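Local coordinates for protein SG7.AF (Anopheles freeborni, PDB 6XL7) that inhibits the alternative pathway of host complement as a mosquito salivary protein, blocking the activity of the activated C3 convertase C3bBb, at residues A75-A80 with N85-D90; S23-S28 with D90-A95; E19-V24 with V69-Y74; V63-D68 with R107-K112. All coordinates share one frame; numbering follows the deposited sequence. Where two conformers were deposited one is given.

Contact 1 of 4, residues A75-A80 with N85-D90; sequences AGFSYA and NQYSVD
Phe77 and Tyr87 meet where helix 56-77 ends and the chain prepares to enter helix 89-113. Among the hydrogen bonds, Tyr87 N gives its hydrogen to Phe77 O at 2.9 Å, so a carbonyl from the last helical residue is taken up by the returning loop. The amide of Gln86 lies alongside the chain at Ser78 and Tyr79; its NE2 is held mainly by Cys81 O, with a weak bond to Tyr79 O (3.2 Å). Ser88, at the N-cap of helix 89-113, joins the type II turn that starts at Asn85: its OG donates to Asn85 O at 2.7 Å and is also bonded to Cys91 N.

Aromatic contacts fill the rest. Phe77 CG lies opposite the backbone N (chi1 166°), which brings the far end of the ring to Tyr87. Tyr87 turns its ring edge to the Phe77 face in an offset edge-to-face pair, planes at 87°, while Tyr87 CA makes a CH-pi contact over that same ring. Ser78 CB sits over a face of the Tyr87 ring, 3.9 Å from its centroid, and Ser78 OG turns back to Tyr74 O. Small Ser78 suits a site beneath a ring. Hydrogen bonds to backbone carbonyls thus set the path of this helix-to-helix connection, and CH-pi and edge-to-face contacts fix how Phe77, Ser78 and Tyr87 sit together.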
loop_
_atom_site.group_PDB
_atom_site.type_symbol
_atom_site.label_atom_id
_atom_site.label_comp_id
_atom_site.label_asym_id
_atom_site.label_seq_id
_atom_site.Cartn_x
_atom_site.Cartn_y
_atom_site.Cartn_z
ATOM N N ALA A 75 11.790 -8.056 -4.300
ATOM C CA ALA A 75 12.720 -9.172 -4.217
ATOM C C ALA A 75 12.319 -10.286 -5.177
ATOM O O ALA A 75 13.169 -10.862 -5.871
ATOM C CB ALA A 75 12.780 -9.682 -2.772
ATOM N N GLY A 76 11.018 -10.597 -5.245
ATOM C CA GLY A 76 10.559 -11.648 -6.145
ATOM C C GLY A 76 10.694 -11.295 -7.614
ATOM O O GLY A 76 10.833 -12.189 -8.454
ATOM N N PHE A 77 10.661 -10.000 -7.943
ATOM C CA PHE A 77 10.879 -9.546 -9.314
ATOM C C PHE A 77 12.346 -9.624 -9.701
ATOM O O PHE A 77 12.668 -9.883 -10.873
ATOM C CB PHE A 77 10.370 -8.104 -9.413
ATOM C CG PHE A 77 10.820 -7.358 -10.651
ATOM C CD1 PHE A 77 10.374 -7.732 -11.916
ATOM C CD2 PHE A 77 11.667 -6.265 -10.548
ATOM C CE1 PHE A 77 10.773 -7.031 -13.054
ATOM C CE2 PHE A 77 12.066 -5.563 -11.684
ATOM C CZ PHE A 77 11.624 -5.950 -12.932
ATOM N N SER A 78 13.242 -9.431 -8.732
ATOM C CA SER A 78 14.646 -9.166 -9.023
ATOM C C SER A 78 15.568 -10.185 -8.362
ATOM O O SER A 78 15.650 -11.325 -8.816
ATOM C CB SER A 78 15.004 -7.712 -8.662
ATOM O OG SER A 78 14.864 -7.440 -7.278
ATOM N N TYR A 79 16.246 -9.788 -7.283
ATOM C CA TYR A 79 17.413 -10.518 -6.799
ATOM C C TYR A 79 17.082 -11.846 -6.125
ATOM O O TYR A 79 17.994 -12.661 -5.940
ATOM C CB TYR A 79 18.235 -9.633 -5.854
ATOM C CG TYR A 79 17.443 -9.122 -4.662
ATOM C CD1 TYR A 79 17.297 -9.900 -3.512
ATOM C CD2 TYR A 79 16.843 -7.870 -4.682
ATOM C CE1 TYR A 79 16.580 -9.441 -2.431
ATOM C CE2 TYR A 79 16.119 -7.399 -3.597
ATOM C CZ TYR A 79 15.996 -8.194 -2.470
ATOM O OH TYR A 79 15.283 -7.747 -1.376
ATOM N N ALA A 80 15.827 -12.090 -5.755
ATOM C CA ALA A 80 15.427 -13.371 -5.184
ATOM C C ALA A 80 14.675 -14.255 -6.167
ATOM O O ALA A 80 14.184 -15.314 -5.771
ATOM C CB ALA A 80 14.589 -13.164 -3.920
ATOM N N ASN A 85 14.654 -15.484 -15.616
ATOM C CA ASN A 85 15.699 -14.465 -15.612
ATOM C C ASN A 85 15.295 -13.316 -14.702
ATOM O O ASN A 85 14.150 -12.862 -14.718
ATOM C CB ASN A 85 15.930 -13.924 -17.022
ATOM C CG ASN A 85 16.556 -14.945 -17.941
ATOM O OD1 ASN A 85 17.039 -15.985 -17.497
ATOM N ND2 ASN A 85 16.565 -14.645 -19.232
ATOM N N GLN A 86 16.236 -12.852 -13.889
ATOM C CA GLN A 86 15.895 -11.802 -12.945
ATOM C C GLN A 86 15.484 -10.531 -13.684
ATOM O O GLN A 86 15.949 -10.250 -14.795
ATOM C CB GLN A 86 17.051 -11.574 -11.969
ATOM C CG GLN A 86 17.336 -12.848 -11.164
ATOM C CD GLN A 86 18.278 -12.649 -9.998
ATOM O OE1 GLN A 86 19.069 -11.708 -9.970
ATOM N NE2 GLN A 86 18.198 -13.548 -9.024
ATOM N N TYR A 87 14.562 -9.783 -13.076
ATOM C CA TYR A 87 13.998 -8.549 -13.621
ATOM C C TYR A 87 13.049 -8.801 -14.790
ATOM O O TYR A 87 12.662 -7.852 -15.484
ATOM C CB TYR A 87 15.068 -7.503 -13.983
ATOM C CG TYR A 87 16.085 -7.243 -12.885
ATOM C CD1 TYR A 87 15.896 -6.225 -11.965
ATOM C CD2 TYR A 87 17.237 -8.014 -12.775
ATOM C CE1 TYR A 87 16.821 -5.975 -10.966
ATOM C CE2 TYR A 87 18.164 -7.781 -11.771
ATOM C CZ TYR A 87 17.949 -6.757 -10.869
ATOM O OH TYR A 87 18.867 -6.509 -9.870
ATOM N N SER A 88 12.629 -10.046 -15.008
ATOM C CA SER A 88 11.759 -10.359 -16.136
ATOM C C SER A 88 10.290 -10.177 -15.766
ATOM O O SER A 88 9.903 -10.193 -14.596
ATOM C CB SER A 88 11.966 -11.798 -16.613
ATOM O OG SER A 88 11.605 -12.719 -15.598
ATOM N N VAL A 89 9.466 -10.041 -16.805
ATOM C CA VAL A 89 8.018 -10.014 -16.626
ATOM C C VAL A 89 7.531 -11.304 -15.976
ATOM O O VAL A 89 6.605 -11.288 -15.154
ATOM C CB VAL A 89 7.328 -9.744 -17.978
ATOM C CG1 VAL A 89 5.826 -9.983 -17.886
ATOM C CG2 VAL A 89 7.606 -8.313 -18.429
ATOM N N ASP A 90 8.161 -12.439 -16.306
ATOM C CA ASP A 90 7.743 -13.698 -15.695
ATOM C C ASP A 90 8.008 -13.709 -14.192
ATOM O O ASP A 90 7.167 -14.181 -13.420
ATOM C CB ASP A 90 8.397 -14.889 -16.398
ATOM C CG ASP A 90 7.835 -15.129 -17.796
ATOM O OD1 ASP A 90 6.646 -14.822 -18.021
ATOM O OD2 ASP A 90 8.583 -15.639 -18.656
#

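Contact 2 of 4, residues S23-S28 with D90-A95; sequences SVYLQS and DCLEAA. With SO4 (sulfate ion), chain C.
Leu92 puts its two methyl groups over the first turns of helix 23-46, overlapping Val24 and Tyr25. This is helix-to-helix packing in a largely alpha-helical fold: the segments 23-28 and 90-95 run nearly parallel, and the axes of these short segments approach to 10.7 Å, inclined by 18°. At that spacing one long branched side chain does most of the bridging, and leucine, whose CB points toward the neighbouring helix, suits the task.

CG lies anti to the backbone N (chi1 -169°), which carries the fork across to helix 23-46; the two branches then part. CD2 lies against Val24 CG2 at 3.8 Å, the two side chains sliding past each other in opposite directions, and also approaches Val24 O. CD1 takes the other partner, meeting Tyr25 at the edge of its ring, near the ring plane; these side chains cross at about a right angle. Phe73 and Phe77 of helix 56-77 also touch Leu92, so the leucine is buried between helices 23-46 and 56-77. Next to it, Cys91 is tied to Cys81 by a disulfide.

At the N-terminal start of segment 23-28 sits a sulfate ion, probably from the crystallisation liquor. In one of its two conformers Ser23 OG bonds sulfate O2, the same oxygen that accepts from Ser23 N at 3.0 Å.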
loop_
_atom_site.group_PDB
_atom_site.type_symbol
_atom_site.label_atom_id
_atom_site.label_comp_id
_atom_site.label_asym_id
_atom_site.label_seq_id
_atom_site.Cartn_x
_atom_site.Cartn_y
_atom_site.Cartn_z
ATOM N N SER A 23 10.753 0.238 -14.767
ATOM C CA SER A 23 9.414 0.811 -14.906
ATOM C C SER A 23 8.330 -0.261 -14.892
ATOM O O SER A 23 7.231 -0.020 -14.375
ATOM C CB SER A 23 9.328 1.646 -16.186
ATOM O OG SER A 23 10.241 2.726 -16.144
ATOM N N VAL A 24 8.596 -1.435 -15.458
ATOM C CA VAL A 24 7.561 -2.467 -15.458
ATOM C C VAL A 24 7.215 -2.880 -14.031
ATOM O O VAL A 24 6.043 -3.109 -13.701
ATOM C CB VAL A 24 7.946 -3.658 -16.360
ATOM C CG1 VAL A 24 9.142 -4.435 -15.806
ATOM C CG2 VAL A 24 6.746 -4.570 -16.568
ATOM N N TYR A 25 8.222 -2.957 -13.158
ATOM C CA TYR A 25 7.963 -3.244 -11.754
ATOM C C TYR A 25 7.238 -2.081 -11.079
ATOM O O TYR A 25 6.259 -2.287 -10.349
ATOM C CB TYR A 25 9.270 -3.597 -11.023
ATOM C CG TYR A 25 9.159 -3.293 -9.554
ATOM C CD1 TYR A 25 8.559 -4.193 -8.679
ATOM C CD2 TYR A 25 9.593 -2.072 -9.046
ATOM C CE1 TYR A 25 8.404 -3.881 -7.333
ATOM C CE2 TYR A 25 9.433 -1.754 -7.711
ATOM C CZ TYR A 25 8.846 -2.665 -6.866
ATOM O OH TYR A 25 8.686 -2.372 -5.533
ATOM N N LEU A 26 7.706 -0.849 -11.310
ATOM C CA LEU A 26 7.104 0.309 -10.651
ATOM C C LEU A 26 5.626 0.436 -10.985
ATOM O O LEU A 26 4.811 0.762 -10.112
ATOM C CB LEU A 26 7.852 1.581 -11.051
ATOM C CG LEU A 26 9.217 1.792 -10.403
ATOM C CD1 LEU A 26 9.923 2.951 -11.089
ATOM C CD2 LEU A 26 9.061 2.070 -8.908
ATOM N N GLN A 27 5.260 0.192 -12.247
ATOM C CA GLN A 27 3.856 0.279 -12.637
ATOM C C GLN A 27 3.004 -0.713 -11.859
ATOM O O GLN A 27 1.918 -0.369 -11.379
ATOM C CB GLN A 27 3.716 0.076 -14.147
ATOM C CG GLN A 27 4.277 1.233 -14.955
ATOM C CD GLN A 27 4.512 0.880 -16.410
ATOM O OE1 GLN A 27 4.094 -0.178 -16.884
ATOM N NE2 GLN A 27 5.195 1.768 -17.127
ATOM N N SER A 28 3.479 -1.947 -11.713
ATOM C CA SER A 28 2.721 -2.940 -10.954
ATOM C C SER A 28 2.719 -2.619 -9.469
ATOM O O SER A 28 1.692 -2.779 -8.795
ATOM C CB SER A 28 3.276 -4.349 -11.197
ATOM O OG SER A 28 2.818 -4.860 -12.433
ATOM N N ASP A 90 8.161 -12.439 -16.306
ATOM C CA ASP A 90 7.743 -13.698 -15.695
ATOM C C ASP A 90 8.008 -13.709 -14.192
ATOM O O ASP A 90 7.167 -14.181 -13.420
ATOM C CB ASP A 90 8.397 -14.889 -16.398
ATOM C CG ASP A 90 7.835 -15.129 -17.796
ATOM O OD1 ASP A 90 6.646 -14.822 -18.021
ATOM O OD2 ASP A 90 8.583 -15.639 -18.656
ATOM N N CYS A 91 9.156 -13.188 -13.751
ATOM C CA CYS A 91 9.366 -13.040 -12.307
ATOM C C CYS A 91 8.313 -12.133 -11.691
ATOM O O CYS A 91 7.760 -12.438 -10.626
ATOM C CB CYS A 91 10.749 -12.460 -11.994
ATOM S SG CYS A 91 12.149 -13.582 -12.325
ATOM N N LEU A 92 8.028 -11.006 -12.347
ATOM C CA LEU A 92 7.050 -10.054 -11.826
ATOM C C LEU A 92 5.685 -10.712 -11.665
ATOM O O LEU A 92 5.051 -10.601 -10.610
ATOM C CB LEU A 92 6.954 -8.871 -12.787
ATOM C CG LEU A 92 6.185 -7.654 -12.282
ATOM C CD1 LEU A 92 6.895 -7.035 -11.099
ATOM C CD2 LEU A 92 6.066 -6.646 -13.401
ATOM N N GLU A 93 5.220 -11.408 -12.706
ATOM C CA GLU A 93 3.882 -11.987 -12.674
ATOM C C GLU A 93 3.791 -13.120 -11.661
ATOM O O GLU A 93 2.727 -13.339 -11.074
ATOM C CB GLU A 93 3.477 -12.448 -14.076
ATOM C CG GLU A 93 3.336 -11.282 -15.039
ATOM C CD GLU A 93 2.849 -11.694 -16.415
ATOM O OE1 GLU A 93 2.378 -10.808 -17.154
ATOM O OE2 GLU A 93 2.938 -12.886 -16.770
ATOM N N ALA A 94 4.892 -13.830 -11.428
ATOM C CA ALA A 94 4.877 -14.896 -10.433
ATOM C C ALA A 94 4.786 -14.354 -9.012
ATOM O O ALA A 94 4.315 -15.064 -8.116
ATOM C CB ALA A 94 6.116 -15.776 -10.594
ATOM N N ALA A 95 5.240 -13.120 -8.784
ATOM C CA ALA A 95 5.241 -12.527 -7.450
ATOM C C ALA A 95 4.066 -11.587 -7.216
ATOM O O ALA A 95 3.792 -11.240 -6.060
ATOM C CB ALA A 95 6.548 -11.752 -7.220
HETATM S S SO4 C . 13.229 0.977 -17.546
HETATM O O1 SO4 C . 12.869 -0.437 -17.510
HETATM O O2 SO4 C . 12.953 1.587 -16.248
HETATM O O3 SO4 C . 12.441 1.647 -18.581
HETATM O O4 SO4 C . 14.654 1.107 -17.843
#

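Contact 3 of 4, residues E19-V24 with V69-Y74; sequences ETRKSV and VKETFY. With SO4 (sulfate ion), chain D; SO4 (sulfate ion), chain C.
Arg21 grips the carboxylate of Glu71 end-on, one nitrogen to each oxygen, in a salt bridge between the loop before helix 23-46 and helix 56-77. NH2 of Arg21 reaches the syn lone pair of Glu71 OE1 at 2.9 Å along a nearly straight bond. NH1 of Arg21 meets Glu71 OE2, also at 2.9 Å and on the syn side, but 24° out of the carboxylate plane. Glu71 bends at chi2 (-50°), which brings its carboxylate round toward the arginine, and the two flat groups end nearly coplanar.

The guanidinium has a second anion along its edge. A sulfate ion, probably from the crystallisation liquor, accepts from Arg21 NE through O4 at 2.8 Å and from Arg21 NH2 through O2 at 2.7 Å, both bonds almost straight. Asp18 adds a long, weak ion pair. A water accepts from Lys70 NZ, which also bonds Asp16 O, and weakly from Arg21 NH1, linking two like-charged side chains; another joins Lys22 N to Tyr74 OH.

Beneath these bonds lies the packing. Arg21 runs extended from CG to NE, which carries it across Tyr74 and lays its guanidinium flat on one face of the ring, planes 9° apart and centres 3.7 Å apart. Arg21 CD adds a CH-pi contact over the same face. Tyr74 also meets Tyr25 edge-to-face, tying this surface layer to helix 23-46.

Arginine suits the place because its edge can serve two anions while its face makes a cation-pi stack. Glu71 and the sulfate probably balance its charge, and together with the ring they hold the guanidinium's orientation.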
loop_
_atom_site.group_PDB
_atom_site.type_symbol
_atom_site.label_atom_id
_atom_site.label_comp_id
_atom_site.label_asym_id
_atom_site.label_seq_id
_atom_site.Cartn_x
_atom_site.Cartn_y
_atom_site.Cartn_z
ATOM N N GLU A 19 12.420 5.169 -7.662
ATOM C CA GLU A 19 12.267 5.448 -9.084
ATOM C C GLU A 19 13.432 4.954 -9.930
ATOM O O GLU A 19 13.341 5.003 -11.161
ATOM C CB GLU A 19 12.066 6.949 -9.310
ATOM C CG GLU A 19 10.707 7.463 -8.855
ATOM C CD GLU A 19 9.561 6.879 -9.659
ATOM O OE1 GLU A 19 8.534 6.517 -9.051
ATOM O OE2 GLU A 19 9.686 6.782 -10.899
ATOM N N THR A 20 14.519 4.483 -9.319
ATOM C CA THR A 20 15.586 3.871 -10.099
ATOM C C THR A 20 15.268 2.436 -10.512
ATOM O O THR A 20 15.992 1.871 -11.343
ATOM C CB THR A 20 16.925 3.924 -9.352
ATOM O OG1 THR A 20 16.889 3.039 -8.225
ATOM C CG2 THR A 20 17.226 5.345 -8.873
ATOM N N ARG A 21 14.206 1.843 -9.967
ATOM C CA ARG A 21 13.833 0.479 -10.306
ATOM C C ARG A 21 13.122 0.436 -11.660
ATOM O O ARG A 21 12.672 1.460 -12.184
ATOM C CB ARG A 21 12.979 -0.117 -9.189
ATOM C CG ARG A 21 13.762 -0.288 -7.889
ATOM C CD ARG A 21 12.885 -0.624 -6.687
ATOM N NE ARG A 21 13.727 -1.063 -5.579
ATOM C CZ ARG A 21 13.272 -1.419 -4.380
ATOM N NH1 ARG A 21 11.969 -1.377 -4.122
ATOM N NH2 ARG A 21 14.131 -1.830 -3.453
ATOM N N LYS A 22 13.048 -0.767 -12.237
ATOM C CA LYS A 22 12.531 -0.917 -13.596
ATOM C C LYS A 22 11.084 -0.449 -13.672
ATOM O O LYS A 22 10.281 -0.716 -12.774
ATOM C CB LYS A 22 12.617 -2.377 -14.038
ATOM C CG LYS A 22 14.028 -2.900 -14.283
ATOM C CD LYS A 22 14.592 -2.389 -15.600
ATOM C CE LYS A 22 15.856 -3.148 -15.992
ATOM N NZ LYS A 22 16.351 -2.753 -17.342
ATOM N N SER A 23 10.753 0.238 -14.767
ATOM C CA SER A 23 9.414 0.811 -14.906
ATOM C C SER A 23 8.330 -0.261 -14.892
ATOM O O SER A 23 7.231 -0.020 -14.375
ATOM C CB SER A 23 9.328 1.646 -16.186
ATOM O OG SER A 23 10.241 2.726 -16.144
ATOM N N VAL A 24 8.596 -1.435 -15.458
ATOM C CA VAL A 24 7.561 -2.467 -15.458
ATOM C C VAL A 24 7.215 -2.880 -14.031
ATOM O O VAL A 24 6.043 -3.109 -13.701
ATOM C CB VAL A 24 7.946 -3.658 -16.360
ATOM C CG1 VAL A 24 9.142 -4.435 -15.806
ATOM C CG2 VAL A 24 6.746 -4.570 -16.568
ATOM N N VAL A 69 5.829 -5.298 2.474
ATOM C CA VAL A 69 5.182 -6.096 1.436
ATOM C C VAL A 69 5.721 -5.725 0.059
ATOM O O VAL A 69 5.981 -6.599 -0.780
ATOM C CB VAL A 69 3.650 -5.941 1.550
ATOM C CG1 VAL A 69 2.941 -6.374 0.280
ATOM C CG2 VAL A 69 3.149 -6.730 2.759
ATOM N N LYS A 70 5.942 -4.431 -0.183
ATOM C CA LYS A 70 6.459 -3.989 -1.470
ATOM C C LYS A 70 7.916 -4.403 -1.667
ATOM O O LYS A 70 8.293 -4.827 -2.767
ATOM C CB LYS A 70 6.275 -2.478 -1.598
ATOM C CG LYS A 70 6.825 -1.910 -2.887
ATOM C CD LYS A 70 6.181 -0.577 -3.216
ATOM C CE LYS A 70 6.512 0.484 -2.170
ATOM N NZ LYS A 70 7.976 0.759 -2.111
ATOM N N GLU A 71 8.753 -4.321 -0.623
ATOM C CA GLU A 71 10.122 -4.816 -0.762
ATOM C C GLU A 71 10.130 -6.305 -1.080
ATOM O O GLU A 71 10.986 -6.786 -1.838
ATOM C CB GLU A 71 10.946 -4.532 0.496
ATOM C CG GLU A 71 11.416 -3.083 0.633
ATOM C CD GLU A 71 12.097 -2.563 -0.624
ATOM O OE1 GLU A 71 13.200 -3.044 -0.954
ATOM O OE2 GLU A 71 11.522 -1.659 -1.259
ATOM N N THR A 72 9.178 -7.054 -0.514
ATOM C CA THR A 72 9.096 -8.485 -0.786
ATOM C C THR A 72 8.733 -8.735 -2.245
ATOM O O THR A 72 9.328 -9.604 -2.898
ATOM C CB THR A 72 8.082 -9.122 0.172
ATOM O OG1 THR A 72 8.512 -8.931 1.523
ATOM C CG2 THR A 72 7.956 -10.612 -0.080
ATOM N N PHE A 73 7.771 -7.973 -2.774
ATOM C CA PHE A 73 7.432 -8.031 -4.192
ATOM C C PHE A 73 8.648 -7.720 -5.052
ATOM O O PHE A 73 8.946 -8.446 -6.011
ATOM C CB PHE A 73 6.309 -7.027 -4.439
ATOM C CG PHE A 73 5.812 -6.973 -5.854
ATOM C CD1 PHE A 73 5.668 -8.116 -6.631
ATOM C CD2 PHE A 73 5.431 -5.751 -6.400
ATOM C CE1 PHE A 73 5.178 -8.035 -7.936
ATOM C CE2 PHE A 73 4.938 -5.673 -7.684
ATOM C CZ PHE A 73 4.812 -6.813 -8.453
ATOM N N TYR A 74 9.383 -6.653 -4.711
ATOM C CA TYR A 74 10.567 -6.305 -5.491
ATOM C C TYR A 74 11.598 -7.424 -5.461
ATOM O O TYR A 74 12.230 -7.719 -6.482
ATOM C CB TYR A 74 11.182 -4.983 -5.021
ATOM C CG TYR A 74 12.389 -4.611 -5.858
ATOM C CD1 TYR A 74 12.230 -4.229 -7.184
ATOM C CD2 TYR A 74 13.683 -4.693 -5.349
ATOM C CE1 TYR A 74 13.319 -3.917 -7.982
ATOM C CE2 TYR A 74 14.794 -4.374 -6.146
ATOM C CZ TYR A 74 14.594 -3.993 -7.463
ATOM O OH TYR A 74 15.676 -3.677 -8.271
HETATM S S SO4 D . 17.455 -1.565 -5.095
HETATM O O1 SO4 D . 18.457 -0.521 -4.880
HETATM O O2 SO4 D . 16.773 -1.843 -3.832
HETATM O O3 SO4 D . 18.122 -2.776 -5.563
HETATM O O4 SO4 D . 16.497 -1.111 -6.103
HETATM S S SO4 C . 13.229 0.977 -17.546
HETATM O O1 SO4 C . 12.869 -0.437 -17.510
HETATM O O2 SO4 C . 12.953 1.587 -16.248
HETATM O O3 SO4 C . 12.441 1.647 -18.581
HETATM O O4 SO4 C . 14.654 1.107 -17.843
HETATM O O HOH W 1 9.618 0.575 -4.950
HETATM O O HOH W 2 15.122 -2.822 -10.926
#

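Contact 4 of 4, residues V63-D68 with R107-K112; sequences VTKVND and RGETEK
Lys65 and Glu109 reach toward each other from helices 56-77 and 89-113 and meet in a single salt bridge at the protein surface. The ammonium NZ of Lys65 donates to Glu109 OE1 at 2.9 Å, approaching from above the carboxylate, 42° out of its plane. Glu109 OE1 is also brushed by the last methylenes of the lysine, with Lys65 CD and Lys65 CE each 3.7 Å from it. Both side chains are extended beyond CG, which lets them span the gap, since the nearest CA atoms of the two segments, those of Lys65 and Thr110, are 10.1 Å apart. Long, flexible, oppositely charged residues suit such a gap at a surface.

The neighbouring polar groups find their partners elsewhere. Thr110 OG1 bonds to Ile106 O within its own helix, and Thr64 OG1 bonds weakly to Arg61 O, three residues back. Arg107 NH1 donates to Gln36 O, linking helix 89-113 to helix 23-46. The backbone follows the usual helical pattern, with Asn67 N bonded to Val63 O and Glu111 N to Arg107 O.

Beside the ion pair, outside these two segments, the helices pack through apolar groups: Lys65 and Val66 touch Ile106, and Val66 also packs on Leu37 of helix 23-46. A charged bridge at the rim of an apolar interface is a familiar feature of packed helices in alpha-helical proteins, here joining the two helices that follow each other in the chain.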
loop_
_atom_site.group_PDB
_atom_site.type_symbol
_atom_site.label_atom_id
_atom_site.label_comp_id
_atom_site.label_asym_id
_atom_site.label_seq_id
_atom_site.Cartn_x
_atom_site.Cartn_y
_atom_site.Cartn_z
ATOM N N VAL A 63 1.920 2.257 6.763
ATOM C CA VAL A 63 3.098 2.627 5.983
ATOM C C VAL A 63 4.171 1.547 6.077
ATOM O O VAL A 63 4.710 1.101 5.058
ATOM C CB VAL A 63 3.627 4.002 6.426
ATOM C CG1 VAL A 63 4.947 4.316 5.759
ATOM C CG2 VAL A 63 2.596 5.082 6.122
ATOM N N THR A 64 4.513 1.117 7.296
ATOM C CA THR A 64 5.590 0.132 7.421
ATOM C C THR A 64 5.181 -1.204 6.822
ATOM O O THR A 64 5.990 -1.851 6.147
ATOM C CB THR A 64 6.039 -0.035 8.873
ATOM O OG1 THR A 64 4.948 -0.524 9.662
ATOM C CG2 THR A 64 6.547 1.279 9.450
ATOM N N LYS A 65 3.928 -1.619 7.022
ATOM C CA LYS A 65 3.481 -2.893 6.471
ATOM C C LYS A 65 3.547 -2.884 4.952
ATOM O O LYS A 65 4.022 -3.848 4.336
ATOM C CB LYS A 65 2.067 -3.228 6.947
ATOM C CG LYS A 65 1.979 -3.624 8.414
ATOM C CD LYS A 65 0.525 -3.804 8.840
ATOM C CE LYS A 65 0.436 -4.326 10.265
ATOM N NZ LYS A 65 -0.977 -4.557 10.691
ATOM N N VAL A 66 3.102 -1.794 4.328
ATOM C CA VAL A 66 3.145 -1.701 2.870
ATOM C C VAL A 66 4.581 -1.690 2.386
ATOM O O VAL A 66 4.929 -2.365 1.405
ATOM C CB VAL A 66 2.374 -0.465 2.377
ATOM C CG1 VAL A 66 2.626 -0.264 0.873
ATOM C CG2 VAL A 66 0.911 -0.634 2.648
ATOM N N ASN A 67 5.454 -0.956 3.071
ATOM C CA ASN A 67 6.822 -0.922 2.608
ATOM C C ASN A 67 7.469 -2.309 2.664
ATOM O O ASN A 67 8.166 -2.693 1.718
ATOM C CB ASN A 67 7.599 0.230 3.253
ATOM C CG ASN A 67 7.107 1.607 2.748
ATOM O OD1 ASN A 67 6.914 2.551 3.524
ATOM N ND2 ASN A 67 6.879 1.708 1.438
ATOM N N ASP A 68 7.181 -3.110 3.703
ATOM C CA ASP A 68 7.721 -4.471 3.778
ATOM C C ASP A 68 7.137 -5.380 2.699
ATOM O O ASP A 68 7.866 -6.173 2.081
ATOM C CB ASP A 68 7.440 -5.063 5.157
ATOM C CG ASP A 68 8.146 -4.315 6.274
ATOM O OD1 ASP A 68 9.130 -3.595 5.991
ATOM O OD2 ASP A 68 7.741 -4.478 7.447
ATOM N N ARG A 107 -5.275 -3.708 3.986
ATOM C CA ARG A 107 -6.484 -2.890 3.925
ATOM C C ARG A 107 -7.452 -3.269 5.038
ATOM O O ARG A 107 -7.954 -2.399 5.760
ATOM C CB ARG A 107 -7.167 -3.033 2.558
ATOM C CG ARG A 107 -8.488 -2.238 2.456
ATOM C CD ARG A 107 -9.296 -2.541 1.192
ATOM N NE ARG A 107 -9.609 -3.963 1.046
ATOM C CZ ARG A 107 -9.031 -4.770 0.160
ATOM N NH1 ARG A 107 -8.109 -4.298 -0.674
ATOM N NH2 ARG A 107 -9.378 -6.052 0.105
ATOM N N GLY A 108 -7.722 -4.564 5.195
ATOM C CA GLY A 108 -8.654 -4.990 6.227
ATOM C C GLY A 108 -8.174 -4.644 7.624
ATOM O O GLY A 108 -8.959 -4.214 8.475
ATOM N N GLU A 109 -6.879 -4.820 7.880
ATOM C CA GLU A 109 -6.337 -4.488 9.195
ATOM C C GLU A 109 -6.431 -2.992 9.460
ATOM O O GLU A 109 -6.819 -2.570 10.558
ATOM C CB GLU A 109 -4.886 -4.965 9.286
ATOM C CG GLU A 109 -4.731 -6.480 9.178
ATOM C CD GLU A 109 -3.352 -6.921 8.715
ATOM O OE1 GLU A 109 -2.424 -6.085 8.656
ATOM O OE2 GLU A 109 -3.200 -8.122 8.405
ATOM N N THR A 110 -6.094 -2.178 8.461
ATOM C CA THR A 110 -6.141 -0.727 8.610
ATOM C C THR A 110 -7.567 -0.243 8.835
ATOM O O THR A 110 -7.804 0.638 9.672
ATOM C CB THR A 110 -5.518 -0.069 7.377
ATOM O OG1 THR A 110 -4.167 -0.534 7.233
ATOM C CG2 THR A 110 -5.522 1.462 7.490
ATOM N N GLU A 111 -8.533 -0.819 8.119
ATOM C CA GLU A 111 -9.925 -0.412 8.302
ATOM C C GLU A 111 -10.360 -0.588 9.747
ATOM O O GLU A 111 -11.119 0.235 10.279
ATOM C CB GLU A 111 -10.838 -1.218 7.375
ATOM C CG GLU A 111 -10.719 -0.822 5.925
ATOM C CD GLU A 111 -11.485 -1.742 4.995
ATOM O OE1 GLU A 111 -11.779 -1.316 3.856
ATOM O OE2 GLU A 111 -11.791 -2.889 5.394
ATOM N N LYS A 112 -9.892 -1.652 10.402
ATOM C CA LYS A 112 -10.305 -1.921 11.777
ATOM C C LYS A 112 -9.772 -0.882 12.762
ATOM O O LYS A 112 -10.403 -0.638 13.797
ATOM C CB LYS A 112 -9.867 -3.324 12.205
ATOM C CG LYS A 112 -10.622 -4.465 11.532
ATOM C CD LYS A 112 -10.104 -5.812 12.021
ATOM C CE LYS A 112 -10.934 -6.968 11.478
ATOM N NZ LYS A 112 -10.899 -7.029 9.990
#

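Contacts 1, 2 and 3 cluster at one end of the helical fold, their centres 8 to 10 Å apart, whereas contact 4 lies farther along, about 24 Å from contact 1 and 18 Å from contact 3, centre to centre. Contact 1 closes the connection between helices 56-77 and 89-113, and contact 4 ties the same pair again. Helix 23-46 is brought in by contacts 2 and 3, which share Ser23 and Val24. Direct packing joins the cluster: Phe77 CE2 lies 3.5 Å from Tyr25 CB, and Tyr87 CE1 3.7 Å from Tyr74 OH. One sulfate touches both contacts 2 and 3.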